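PDB 4IPA: putative curved DNA-binding protein from Chaetomium thermophilum var. thermophilum DSM 1495, which probably takes part in ribosome biogenesis as an Arx1 protein built on the methionine aminopeptidase (M24) fold, with DNA binding only tentatively assigned. Local coordinates for residues 50-55 / 98-103; 84-89 / 117-122; 269-274 / 331-336; 285-290 / 312-317. All blocks are in the same frame, centred on the assembly; numbering follows the deposited sequence.

Contact 1: residues 50-55 / 98-103; sequences GAKIID and PLRSDE
Pro98 meets both isoleucines at the start of helix 53-69. Its ring carbon CD lies 4.2 Å from Ile53 CG2, the two side chains crossing at about a right angle, while its carbonyl O is pressed by the tip of Ile54, with CD1 only 3.0 Å from Pro98 O. Packing is tight here, and Ile54 adopts an eclipsed-leaning chi2 of 126°. Leu99 presents its carbonyl carbon to that same methyl, at 3.3 Å from Ile54 CD1, and turns its side chain away toward Arg270 and helix 312-324. Here the loop leading out of strand 79-88 packs against the first helical turn after the N-cap residue Lys52, within the M24 metallopeptidase-like part of the chain. Arg100 runs out extended and bends at chi3 (-79°). Ile54 CG2 lies 3.3 Å from Arg100 NH2 over one face, and Asp55 OD1 takes a 2.9 Å salt-bridged hydrogen bond from Arg100 NH2 at the edge. The carboxylate and guanidinium planes differ by 23°, and Glu58 provides a second salt bridge to NH2. A water joins Asp55 OD1 to Arg100 NH1; its leg to Lys52 NZ is doubtfully short. Asp55 OD1, beside this water, probably eases the repulsion between the two cations.

Contact 2: residues 84-89 / 117-122; sequences PTTVSP and KIQLGA
Thr86 has chi1 58°, which sets OG1 between its backbone N and carbonyl carbon and points the hydroxyl at Gln119 O, 2.8 Å from Thr86 OG1. The same carbonyl accepts Thr86 N at 3.0 Å, so two donors of one residue grip one oxygen. Lys117, bent at chi2 and again at chi3 (68°), folds over the sheet face it shares with Ser88 to bring NZ across to Pro89 O at 2.8 Å; the ammonium comes from above that carbonyl plane, and it also bonds the carbonyls of Pro115, Ala90 and Val342. Between these side-chain links the backbones run antiparallel. Ser88 and Lys117 form a complete hydrogen-bonded pair, with Ser88 N to Lys117 O at 2.9 Å and Lys117 N to Ser88 O at 3.0 Å, whereas the return bond from Gln119 N to Thr86 O is weak at 3.4 Å. Water joins Thr86 OG1, Ser88 OG and Lys117 O on the face shared by Thr86, Ser88 and Gln119; Ser88 OG is also bonded to Tyr96 N. Strand 115-124 is central in this three-stranded antiparallel sheet, with 127-136 on its other flank. Val87 and Ile118 occupy the other face, where Val87 packs on helix 53-69 and Ile118 on helix 23-46.

Contact 3: residues 269-274 / 331-336; sequences QRATLH and YEVTGD. With SO4 (sulfate ion), chain E.
Tyr331 N donates to Leu273 O at 3.0 Å with an N-H...O angle of 168°, the one direct hydrogen bond between the segments. Directly beside it Leu273 CG packs 3.8 Å from Tyr331 CD2, and the tyrosine ring turns its edge, not a face, to the Leu273 carbonyl group. Water completes the pairing by accepting from Leu273 N and donating to Tyr331 O at 2.9 Å. Farther along, Val333 wedges against the other end of segment 269-274. Its CG1, anti to the backbone N (chi1 -176°), lies 3.6 Å from Gln269 OE1, while CG2 sits 3.1 Å from Gln269 O and 3.5 Å from Arg270 O, a close fit of a methyl against two carbonyls. The next shell shapes these surfaces. His274 NE2 donates to Ala271 O at 3.2 Å, and Glu332 OE1 accepts Val333 N. Tyr331 OH reaches Glu226, and Arg270 extends outward to a salt bridge with Asp102; its NH2 also meets a sulfate, probably from the crystallisation liquor, at a doubtfully short distance. The Tyr331-Leu273 bond prolongs, by one residue, the antiparallel pairing of strand 328-330 with 273-276, the central strand of a small three-stranded sheet, before the chain leaves for the two-stranded antiparallel pairing of 334-336 with 264-266.

Contact 4: residues 285-290 / 312-317; sequences RPTSRK and ERDAKS
Thr287 and Asp314 mark a solvent-facing helix-helix contact at the periphery of the chain, where the first turn of helix 286-299 meets the first turns of helix 312-324. The axes of segments 286-290 and 312-317 pass 8.8 Å apart at a signed crossing angle of -108°, a steep crossing. Thr287 carries much of the packing: chi1 of -55° puts OG1 beside the backbone N and so swings CG2 anti to it, and this methyl reaches Asp314 O at 3.4 Å and Asp314 CB at 3.9 Å, between the Asp314 and Ser317 side chains. Ser317 OG flanks the threonine 3.8 Å from Thr287 CB. The two helices are consecutive in the chain, joined through the short strand 304-305, and the crossing brings the N-terminal end of the first against the second. That end is also held by Glu321, one turn beyond Ser317, whose OE1 bonds both Arg285 N, at the N-cap position, and Ser288 OG. On one flank the extended chain of Lys290 carries NZ to 3.2 Å from Asp314 OD2, forming a salt bridge from above the carboxylate plane; as Asp314 has two conformers, this link is doubtful as a permanent one. The other flank is wet. One water accepts from Arg285 NE and bonds Ser317 OG; a second accepts Arg285 NH2 at 3.0 Å and donates to Ser317 O at 2.9 Å; a third spans Ser288 OG and that same carbonyl oxygen, which thus takes two water donors.

Contacts 1 and 3 each touch all the other contacts. Contact 1 touches contact 2 through Ile53 CG2, 3.6 Å from Val87 O, so helix 53-69 backs both. It meets contact 3 by the salt bridge from Arg270 NH1 to Asp102 OD1 (2.8 Å), and contact 4 where Glu312 OE2 probably accepts Arg100 N at 3.0 Å. Contacts 2 and 3, with centres about 13 Å apart, meet at Pro84 CG and Leu273 CD1 (3.4 Å). Contact 4 is the outlier: its nearest atoms stay about 12 Å from contact 2, yet it packs on contact 3 through Lys316, which forms a salt bridge to the sulfate, probably a crystallisation ion, that also lies against Arg270.

Contact 1: residues 50-55 / 98-103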
loop_
_atom_site.group_PDB
_atom_site.type_symbol
_atom_site.label_atom_id
_atom_site.label_comp_id
_atom_site.label_asym_id
_atom_site.label_seq_id
_atom_site.Cartn_x
_atom_site.Cartn_y
_atom_site.Cartn_z
ATOM N N GLY A 50 -22.678 -6.521 -4.186
ATOM C CA GLY A 50 -23.825 -6.112 -3.389
ATOM C C GLY A 50 -23.473 -5.631 -1.987
ATOM O O GLY A 50 -24.267 -4.924 -1.347
ATOM N N ALA A 51 -22.291 -6.007 -1.497
ATOM C CA ALA A 51 -21.872 -5.564 -0.163
ATOM C C ALA A 51 -21.622 -4.064 -0.171
ATOM O O ALA A 51 -21.089 -3.525 -1.131
ATOM C CB ALA A 51 -20.618 -6.310 0.317
ATOM N N LYS A 52 -22.021 -3.413 0.914
ATOM C CA LYS A 52 -21.792 -1.995 1.104
ATOM C C LYS A 52 -20.374 -1.754 1.610
ATOM O O LYS A 52 -19.974 -2.291 2.647
ATOM C CB LYS A 52 -22.798 -1.448 2.117
ATOM C CG LYS A 52 -24.243 -1.716 1.754
ATOM C CD LYS A 52 -25.169 -1.518 2.942
ATOM C CE LYS A 52 -25.151 -0.078 3.433
ATOM N NZ LYS A 52 -25.992 0.089 4.655
ATOM N N ILE A 53 -19.629 -0.923 0.891
ATOM C CA ILE A 53 -18.269 -0.595 1.278
ATOM C C ILE A 53 -18.136 -0.135 2.733
ATOM O O ILE A 53 -17.194 -0.543 3.425
ATOM C CB ILE A 53 -17.642 0.450 0.314
ATOM C CG1 ILE A 53 -17.435 -0.184 -1.059
ATOM C CG2 ILE A 53 -16.301 0.937 0.834
ATOM C CD1 ILE A 53 -16.830 0.755 -2.089
ATOM N N ILE A 54 -19.055 0.709 3.205
ATOM C CA ILE A 54 -18.920 1.232 4.561
ATOM C C ILE A 54 -19.024 0.127 5.614
ATOM O O ILE A 54 -18.403 0.214 6.672
ATOM C CB ILE A 54 -19.913 2.384 4.894
ATOM C CG1 ILE A 54 -19.470 3.104 6.172
ATOM C CG2 ILE A 54 -21.320 1.866 5.091
ATOM C CD1 ILE A 54 -19.324 4.568 6.009
ATOM N N ASP A 55 -19.804 -0.909 5.318
ATOM C CA ASP A 55 -19.935 -2.036 6.224
ATOM C C ASP A 55 -18.640 -2.838 6.302
ATOM O O ASP A 55 -18.218 -3.247 7.389
ATOM C CB ASP A 55 -21.092 -2.944 5.797
ATOM C CG ASP A 55 -22.448 -2.311 6.046
ATOM O OD1 ASP A 55 -22.517 -1.326 6.816
ATOM O OD2 ASP A 55 -23.445 -2.806 5.478
ATOM N N PRO A 98 -15.234 5.816 3.320
ATOM C CA PRO A 98 -16.151 6.961 3.402
ATOM C C PRO A 98 -16.866 7.133 4.748
ATOM O O PRO A 98 -16.859 6.230 5.587
ATOM C CB PRO A 98 -17.157 6.666 2.292
ATOM C CG PRO A 98 -17.228 5.178 2.249
ATOM C CD PRO A 98 -15.832 4.680 2.600
ATOM N N LEU A 99 -17.477 8.300 4.947
ATOM C CA LEU A 99 -18.280 8.554 6.156
ATOM C C LEU A 99 -19.642 7.872 6.100
ATOM O O LEU A 99 -20.249 7.759 5.038
ATOM C CB LEU A 99 -18.484 10.043 6.377
ATOM C CG LEU A 99 -17.211 10.850 6.629
ATOM C CD1 LEU A 99 -17.552 12.281 6.994
ATOM C CD2 LEU A 99 -16.395 10.192 7.735
ATOM N N ARG A 100 -20.123 7.423 7.249
ATOM C CA ARG A 100 -21.474 6.873 7.332
ATOM C C ARG A 100 -22.539 7.949 7.088
ATOM O O ARG A 100 -23.583 7.664 6.496
ATOM C CB ARG A 100 -21.715 6.161 8.674
ATOM C CG ARG A 100 -23.044 5.423 8.722
ATOM C CD ARG A 100 -23.090 4.348 9.805
ATOM N NE ARG A 100 -22.411 3.114 9.416
ATOM C CZ ARG A 100 -22.850 2.267 8.487
ATOM N NH1 ARG A 100 -23.970 2.520 7.823
ATOM N NH2 ARG A 100 -22.162 1.167 8.211
ATOM N N SER A 101 -22.252 9.181 7.514
ATOM C CA SER A 101 -23.190 10.304 7.376
ATOM C C SER A 101 -23.206 10.950 5.984
ATOM O O SER A 101 -24.035 11.816 5.710
ATOM C CB SER A 101 -22.888 11.381 8.423
ATOM O OG SER A 101 -21.605 11.958 8.196
ATOM N N ASP A 102 -22.268 10.568 5.125
ATOM C CA ASP A 102 -22.368 10.916 3.703
ATOM C C ASP A 102 -23.234 9.842 3.069
ATOM O O ASP A 102 -22.734 8.791 2.670
ATOM C CB ASP A 102 -20.987 10.940 3.042
ATOM C CG ASP A 102 -20.222 12.219 3.331
ATOM O OD1 ASP A 102 -20.838 13.205 3.791
ATOM O OD2 ASP A 102 -19.008 12.247 3.081
ATOM N N GLU A 103 -24.538 10.099 3.007
ATOM C CA GLU A 103 -25.514 9.068 2.666
ATOM C C GLU A 103 -25.251 8.364 1.339
ATOM O O GLU A 103 -25.322 7.145 1.265
ATOM C CB GLU A 103 -26.932 9.638 2.674
ATOM C CG GLU A 103 -27.573 9.681 4.047
ATOM C CD GLU A 103 -28.945 10.337 4.022
ATOM O OE1 GLU A 103 -29.480 10.559 2.909
ATOM O OE2 GLU A 103 -29.481 10.634 5.114
HETATM O O HOH W 1 -25.173 -0.356 6.888
#

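Contact 2: residues 84-89 / 117-122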
loop_
_atom_site.group_PDB
_atom_site.type_symbol
_atom_site.label_atom_id
_atom_site.label_comp_id
_atom_site.label_asym_id
_atom_site.label_seq_id
_atom_site.Cartn_x
_atom_site.Cartn_y
_atom_site.Cartn_z
ATOM N N PRO A 84 -6.108 2.393 8.143
ATOM C CA PRO A 84 -7.524 2.030 8.222
ATOM C C PRO A 84 -7.882 0.999 7.154
ATOM O O PRO A 84 -7.219 0.941 6.117
ATOM C CB PRO A 84 -8.234 3.351 7.909
ATOM C CG PRO A 84 -7.265 4.095 7.071
ATOM C CD PRO A 84 -5.925 3.781 7.686
ATOM N N THR A 85 -8.902 0.188 7.416
ATOM C CA THR A 85 -9.430 -0.711 6.406
ATOM C C THR A 85 -10.013 0.116 5.270
ATOM O O THR A 85 -10.865 0.972 5.488
ATOM C CB THR A 85 -10.567 -1.578 6.963
ATOM O OG1 THR A 85 -10.085 -2.390 8.039
ATOM C CG2 THR A 85 -11.125 -2.470 5.868
ATOM N N THR A 86 -9.547 -0.106 4.053
ATOM C CA THR A 86 -10.105 0.642 2.938
ATOM C C THR A 86 -10.459 -0.322 1.823
ATOM O O THR A 86 -9.817 -1.355 1.654
ATOM C CB THR A 86 -9.135 1.705 2.403
ATOM O OG1 THR A 86 -7.924 1.062 1.991
ATOM C CG2 THR A 86 -8.845 2.765 3.469
ATOM N N VAL A 87 -11.479 0.027 1.057
ATOM C CA VAL A 87 -11.994 -0.856 0.027
ATOM C C VAL A 87 -12.322 0.008 -1.173
ATOM O O VAL A 87 -13.290 0.754 -1.152
ATOM C CB VAL A 87 -13.229 -1.613 0.543
ATOM C CG1 VAL A 87 -13.901 -2.413 -0.569
ATOM C CG2 VAL A 87 -12.826 -2.524 1.712
ATOM N N SER A 88 -11.489 -0.079 -2.207
ATOM C CA SER A 88 -11.533 0.886 -3.298
ATOM C C SER A 88 -11.995 0.268 -4.612
ATOM O O SER A 88 -11.386 -0.685 -5.105
ATOM C CB SER A 88 -10.164 1.545 -3.480
ATOM O OG SER A 88 -9.693 2.034 -2.241
ATOM N N PRO A 89 -13.088 0.812 -5.180
ATOM C CA PRO A 89 -13.597 0.333 -6.474
ATOM C C PRO A 89 -12.611 0.537 -7.636
ATOM O O PRO A 89 -11.497 1.045 -7.448
ATOM C CB PRO A 89 -14.867 1.161 -6.697
ATOM C CG PRO A 89 -15.295 1.608 -5.313
ATOM C CD PRO A 89 -13.974 1.812 -4.562
ATOM N N LYS A 117 -9.371 -2.805 -4.476
ATOM C CA LYS A 117 -8.131 -2.680 -3.717
ATOM C C LYS A 117 -8.452 -2.686 -2.245
ATOM O O LYS A 117 -9.224 -1.866 -1.769
ATOM C CB LYS A 117 -7.368 -1.395 -4.064
ATOM C CG LYS A 117 -6.593 -1.471 -5.341
ATOM C CD LYS A 117 -7.533 -1.623 -6.526
ATOM C CE LYS A 117 -8.362 -0.356 -6.738
ATOM N NZ LYS A 117 -9.209 -0.472 -7.972
ATOM N N ILE A 118 -7.863 -3.629 -1.532
ATOM C CA ILE A 118 -8.043 -3.706 -0.103
ATOM C C ILE A 118 -6.698 -3.427 0.552
ATOM O O ILE A 118 -5.735 -4.183 0.396
ATOM C CB ILE A 118 -8.597 -5.066 0.302
ATOM C CG1 ILE A 118 -9.894 -5.331 -0.473
ATOM C CG2 ILE A 118 -8.852 -5.108 1.810
ATOM C CD1 ILE A 118 -9.977 -6.702 -1.081
ATOM N N GLN A 119 -6.626 -2.298 1.235
ATOM C CA GLN A 119 -5.399 -1.859 1.872
ATOM C C GLN A 119 -5.702 -1.548 3.324
ATOM O O GLN A 119 -6.642 -0.806 3.641
ATOM C CB GLN A 119 -4.828 -0.636 1.156
ATOM C CG GLN A 119 -3.617 0.012 1.824
ATOM C CD GLN A 119 -2.905 0.974 0.866
ATOM O OE1 GLN A 119 -2.251 1.939 1.281
ATOM N NE2 GLN A 119 -3.040 0.706 -0.432
ATOM N N LEU A 120 -4.905 -2.132 4.206
ATOM C CA LEU A 120 -5.101 -1.949 5.628
ATOM C C LEU A 120 -3.804 -2.316 6.308
ATOM O O LEU A 120 -2.875 -2.776 5.653
ATOM C CB LEU A 120 -6.238 -2.846 6.119
ATOM C CG LEU A 120 -6.118 -4.343 5.846
ATOM C CD1 LEU A 120 -5.352 -5.037 6.963
ATOM C CD2 LEU A 120 -7.520 -4.963 5.692
ATOM N N GLY A 121 -3.725 -2.114 7.613
ATOM C CA GLY A 121 -2.542 -2.536 8.329
ATOM C C GLY A 121 -2.556 -2.295 9.817
ATOM O O GLY A 121 -3.309 -1.452 10.329
ATOM N N ALA A 122 -1.704 -3.050 10.503
ATOM C CA ALA A 122 -1.535 -2.940 11.938
ATOM C C ALA A 122 -0.145 -2.458 12.321
ATOM O O ALA A 122 0.776 -2.401 11.499
ATOM C CB ALA A 122 -1.813 -4.279 12.620
HETATM O O HOH W 2 -8.098 0.293 -0.750
#

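Contact 3: residues 269-274 / 331-336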
loop_
_atom_site.group_PDB
_atom_site.type_symbol
_atom_site.label_atom_id
_atom_site.label_comp_id
_atom_site.label_asym_id
_atom_site.label_seq_id
_atom_site.Cartn_x
_atom_site.Cartn_y
_atom_site.Cartn_z
ATOM N N GLN A 269 -15.351 12.695 -4.145
ATOM C CA GLN A 269 -15.619 12.110 -2.838
ATOM C C GLN A 269 -14.848 12.846 -1.745
ATOM O O GLN A 269 -13.769 13.377 -1.974
ATOM C CB GLN A 269 -15.286 10.615 -2.805
ATOM C CG GLN A 269 -16.199 9.768 -3.685
ATOM C CD GLN A 269 -15.763 9.770 -5.143
ATOM O OE1 GLN A 269 -14.700 10.301 -5.486
ATOM N NE2 GLN A 269 -16.586 9.167 -6.014
ATOM N N ARG A 270 -15.442 12.897 -0.565
ATOM C CA ARG A 270 -14.837 13.551 0.573
ATOM C C ARG A 270 -13.514 12.865 0.972
ATOM O O ARG A 270 -13.439 11.639 1.070
ATOM C CB ARG A 270 -15.842 13.503 1.713
ATOM C CG ARG A 270 -15.358 13.983 3.052
ATOM C CD ARG A 270 -16.516 13.885 4.039
ATOM N NE ARG A 270 -16.789 15.213 4.533
ATOM C CZ ARG A 270 -17.926 15.872 4.399
ATOM N NH1 ARG A 270 -18.984 15.324 3.813
ATOM N NH2 ARG A 270 -17.997 17.093 4.895
ATOM N N ALA A 271 -12.473 13.664 1.176
ATOM C CA ALA A 271 -11.205 13.163 1.719
ATOM C C ALA A 271 -11.398 12.750 3.178
ATOM O O ALA A 271 -11.646 13.611 4.045
ATOM C CB ALA A 271 -10.142 14.234 1.627
ATOM N N THR A 272 -11.289 11.451 3.461
ATOM C CA THR A 272 -11.412 10.979 4.839
ATOM C C THR A 272 -10.109 10.434 5.386
ATOM O O THR A 272 -9.918 10.377 6.600
ATOM C CB THR A 272 -12.513 9.914 4.984
ATOM O OG1 THR A 272 -12.188 8.778 4.168
ATOM C CG2 THR A 272 -13.885 10.501 4.567
ATOM N N LEU A 273 -9.209 10.035 4.495
ATOM C CA LEU A 273 -7.933 9.460 4.907
ATOM C C LEU A 273 -6.928 10.553 5.271
ATOM O O LEU A 273 -6.664 11.443 4.476
ATOM C CB LEU A 273 -7.379 8.571 3.793
ATOM C CG LEU A 273 -6.097 7.793 4.093
ATOM C CD1 LEU A 273 -6.395 6.715 5.133
ATOM C CD2 LEU A 273 -5.557 7.169 2.817
ATOM N N HIS A 274 -6.376 10.488 6.480
ATOM C CA HIS A 274 -5.469 11.524 6.980
ATOM C C HIS A 274 -4.415 10.904 7.905
ATOM O O HIS A 274 -4.504 9.738 8.266
ATOM C CB HIS A 274 -6.228 12.586 7.809
ATOM C CG HIS A 274 -7.374 13.239 7.094
ATOM N ND1 HIS A 274 -7.383 14.585 6.784
ATOM C CD2 HIS A 274 -8.563 12.745 6.680
ATOM C CE1 HIS A 274 -8.522 14.885 6.183
ATOM N NE2 HIS A 274 -9.251 13.789 6.097
ATOM N N TYR A 331 -5.029 13.059 2.531
ATOM C CA TYR A 331 -4.827 12.331 1.279
ATOM C C TYR A 331 -6.036 12.531 0.404
ATOM O O TYR A 331 -7.083 11.912 0.613
ATOM C CB TYR A 331 -4.601 10.837 1.539
ATOM C CG TYR A 331 -3.357 10.594 2.345
ATOM C CD1 TYR A 331 -2.113 10.486 1.721
ATOM C CD2 TYR A 331 -3.411 10.527 3.735
ATOM C CE1 TYR A 331 -0.957 10.286 2.463
ATOM C CE2 TYR A 331 -2.267 10.319 4.484
ATOM C CZ TYR A 331 -1.044 10.202 3.847
ATOM O OH TYR A 331 0.088 10.003 4.602
ATOM N N GLU A 332 -5.890 13.416 -0.566
ATOM C CA GLU A 332 -6.989 13.752 -1.451
ATOM C C GLU A 332 -7.455 12.539 -2.208
ATOM O O GLU A 332 -6.676 11.641 -2.498
ATOM C CB GLU A 332 -6.607 14.869 -2.435
ATOM C CG GLU A 332 -7.176 16.247 -2.040
ATOM C CD GLU A 332 -8.719 16.245 -1.829
ATOM O OE1 GLU A 332 -9.412 15.355 -2.392
ATOM O OE2 GLU A 332 -9.233 17.135 -1.102
ATOM N N VAL A 333 -8.745 12.522 -2.505
ATOM C CA VAL A 333 -9.342 11.472 -3.293
ATOM C C VAL A 333 -8.934 11.597 -4.764
ATOM O O VAL A 333 -9.220 12.591 -5.417
ATOM C CB VAL A 333 -10.865 11.545 -3.189
ATOM C CG1 VAL A 333 -11.491 10.388 -3.932
ATOM C CG2 VAL A 333 -11.273 11.544 -1.725
ATOM N N THR A 334 -8.252 10.581 -5.271
ATOM C CA THR A 334 -7.861 10.562 -6.668
ATOM C C THR A 334 -8.215 9.219 -7.281
ATOM O O THR A 334 -8.379 8.216 -6.577
ATOM C CB THR A 334 -6.354 10.800 -6.862
ATOM O OG1 THR A 334 -5.635 9.640 -6.436
ATOM C CG2 THR A 334 -5.882 12.026 -6.072
ATOM N N GLY A 335 -8.330 9.215 -8.603
ATOM C CA GLY A 335 -8.662 8.023 -9.356
ATOM C C GLY A 335 -8.085 8.142 -10.757
ATOM O O GLY A 335 -7.478 9.155 -11.115
ATOM N N ASP A 336 -8.265 7.101 -11.554
ATOM C CA ASP A 336 -7.694 7.088 -12.890
ATOM C C ASP A 336 -8.258 8.240 -13.729
ATOM O O ASP A 336 -9.475 8.422 -13.804
ATOM C CB ASP A 336 -7.939 5.735 -13.573
ATOM C CG ASP A 336 -7.281 5.653 -14.919
ATOM O OD1 ASP A 336 -6.068 5.396 -14.944
ATOM O OD2 ASP A 336 -7.959 5.897 -15.945
HETATM S S SO4 E . -20.349 19.301 5.017
HETATM O O1 SO4 E . -20.961 18.544 3.926
HETATM O O2 SO4 E . -18.906 19.288 4.857
HETATM O O3 SO4 E . -20.820 20.686 4.988
HETATM O O4 SO4 E . -20.714 18.698 6.292
HETATM O O HOH W 3 -9.311 10.359 1.520
#

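Contact 4: residues 285-290 / 312-317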
loop_
_atom_site.group_PDB
_atom_site.type_symbol
_atom_site.label_atom_id
_atom_site.label_comp_id
_atom_site.label_asym_id
_atom_site.label_seq_id
_atom_site.Cartn_x
_atom_site.Cartn_y
_atom_site.Cartn_z
ATOM N N ARG A 285 -9.132 26.524 17.165
ATOM C CA ARG A 285 -10.502 26.057 17.325
ATOM C C ARG A 285 -10.591 24.852 18.249
ATOM O O ARG A 285 -9.836 23.888 18.106
ATOM C CB ARG A 285 -11.119 25.775 15.950
ATOM C CG ARG A 285 -11.093 27.024 15.080
ATOM C CD ARG A 285 -11.540 26.779 13.657
ATOM N NE ARG A 285 -12.896 26.244 13.561
ATOM C CZ ARG A 285 -14.008 26.982 13.629
ATOM N NH1 ARG A 285 -13.943 28.299 13.816
ATOM N NH2 ARG A 285 -15.195 26.398 13.516
ATOM N N PRO A 286 -11.519 24.908 19.209
ATOM C CA PRO A 286 -11.605 23.865 20.230
ATOM C C PRO A 286 -11.921 22.496 19.644
ATOM O O PRO A 286 -11.405 21.512 20.152
ATOM C CB PRO A 286 -12.739 24.355 21.144
ATOM C CG PRO A 286 -13.522 25.317 20.310
ATOM C CD PRO A 286 -12.525 25.967 19.404
ATOM N N THR A 287 -12.746 22.413 18.608
ATOM C CA THR A 287 -13.007 21.103 18.024
ATOM C C THR A 287 -11.789 20.580 17.259
ATOM O O THR A 287 -11.588 19.373 17.153
ATOM C CB THR A 287 -14.255 21.072 17.148
ATOM O OG1 THR A 287 -15.378 21.551 17.902
ATOM C CG2 THR A 287 -14.532 19.641 16.702
ATOM N N SER A 288 -10.969 21.490 16.751
ATOM C CA SER A 288 -9.704 21.100 16.152
ATOM C C SER A 288 -8.793 20.440 17.185
ATOM O O SER A 288 -8.273 19.347 16.952
ATOM C CB SER A 288 -9.020 22.305 15.501
ATOM O OG SER A 288 -9.810 22.764 14.418
ATOM N N ARG A 289 -8.622 21.083 18.336
ATOM C CA ARG A 289 -7.737 20.532 19.357
ATOM C C ARG A 289 -8.288 19.217 19.873
ATOM O O ARG A 289 -7.541 18.294 20.212
ATOM C CB ARG A 289 -7.540 21.516 20.508
ATOM C CG ARG A 289 -6.883 22.815 20.075
ATOM C CD ARG A 289 -6.492 23.672 21.284
ATOM N NE ARG A 289 -7.657 24.178 22.004
ATOM C CZ ARG A 289 -8.277 25.317 21.713
ATOM N NH1 ARG A 289 -7.839 26.077 20.715
ATOM N NH2 ARG A 289 -9.330 25.701 22.423
ATOM N N LYS A 290 -9.608 19.142 19.926
ATOM C CA LYS A 290 -10.286 17.972 20.471
ATOM C C LYS A 290 -10.050 16.744 19.592
ATOM O O LYS A 290 -9.749 15.661 20.080
ATOM C CB LYS A 290 -11.787 18.255 20.601
ATOM C CG LYS A 290 -12.594 17.060 21.057
ATOM C CD LYS A 290 -14.066 17.420 21.238
ATOM C CE LYS A 290 -14.815 16.283 21.927
ATOM N NZ LYS A 290 -16.281 16.501 21.897
ATOM N N GLU A 312 -18.698 11.967 13.837
ATOM C CA GLU A 312 -18.431 12.484 12.493
ATOM C C GLU A 312 -18.593 13.993 12.390
ATOM O O GLU A 312 -17.821 14.660 11.692
ATOM C CB GLU A 312 -19.243 11.749 11.413
ATOM C CG GLU A 312 -18.932 10.262 11.357
ATOM C CD GLU A 312 -19.514 9.551 10.144
ATOM O OE1 GLU A 312 -20.384 10.127 9.457
ATOM O OE2 GLU A 312 -19.093 8.401 9.885
ATOM N N ARG A 313 -19.582 14.542 13.081
ATOM C CA ARG A 313 -19.739 15.994 13.082
ATOM C C ARG A 313 -18.535 16.744 13.650
ATOM O O ARG A 313 -18.073 17.700 13.048
ATOM C CB ARG A 313 -21.048 16.424 13.754
ATOM C CG ARG A 313 -22.133 16.739 12.737
ATOM C CD ARG A 313 -23.489 16.925 13.390
ATOM N NE ARG A 313 -23.447 17.959 14.418
ATOM C CZ ARG A 313 -23.451 19.268 14.178
ATOM N NH1 ARG A 313 -23.491 19.737 12.932
ATOM N NH2 ARG A 313 -23.412 20.111 15.198
ATOM N N ASP A 314 -18.037 16.324 14.806
ATOM C CA ASP A 314 -16.767 16.845 15.299
ATOM C C ASP A 314 -15.629 16.590 14.290
ATOM O O ASP A 314 -14.730 17.419 14.104
ATOM C CB ASP A 314 -16.406 16.214 16.657
ATOM C CG ASP A 314 -17.264 16.745 17.813
ATOM O OD1 ASP A 314 -17.906 17.791 17.633
ATOM O OD2 ASP A 314 -17.295 16.136 18.908
ATOM N N ALA A 315 -15.680 15.440 13.629
ATOM C CA ALA A 315 -14.593 15.067 12.733
ATOM C C ALA A 315 -14.521 16.105 11.621
ATOM O O ALA A 315 -13.450 16.639 11.340
ATOM C CB ALA A 315 -14.803 13.687 12.170
ATOM N N LYS A 316 -15.668 16.417 11.019
ATOM C CA LYS A 316 -15.722 17.336 9.881
ATOM C C LYS A 316 -15.371 18.765 10.254
ATOM O O LYS A 316 -14.821 19.511 9.449
ATOM C CB LYS A 316 -17.104 17.322 9.236
ATOM C CG LYS A 316 -17.544 15.950 8.791
ATOM C CD LYS A 316 -19.059 15.833 8.810
ATOM C CE LYS A 316 -19.657 16.277 7.499
ATOM N NZ LYS A 316 -21.130 16.044 7.495
ATOM N N SER A 317 -15.695 19.143 11.479
ATOM C CA SER A 317 -15.431 20.495 11.942
ATOM C C SER A 317 -13.951 20.703 12.246
ATOM O O SER A 317 -13.336 21.636 11.752
ATOM C CB SER A 317 -16.281 20.783 13.181
ATOM O OG SER A 317 -15.885 21.987 13.798
HETATM O O HOH W 4 -13.680 23.261 14.416
HETATM O O HOH W 5 -14.876 24.125 11.590
HETATM O O HOH W 6 -11.398 23.150 12.479
#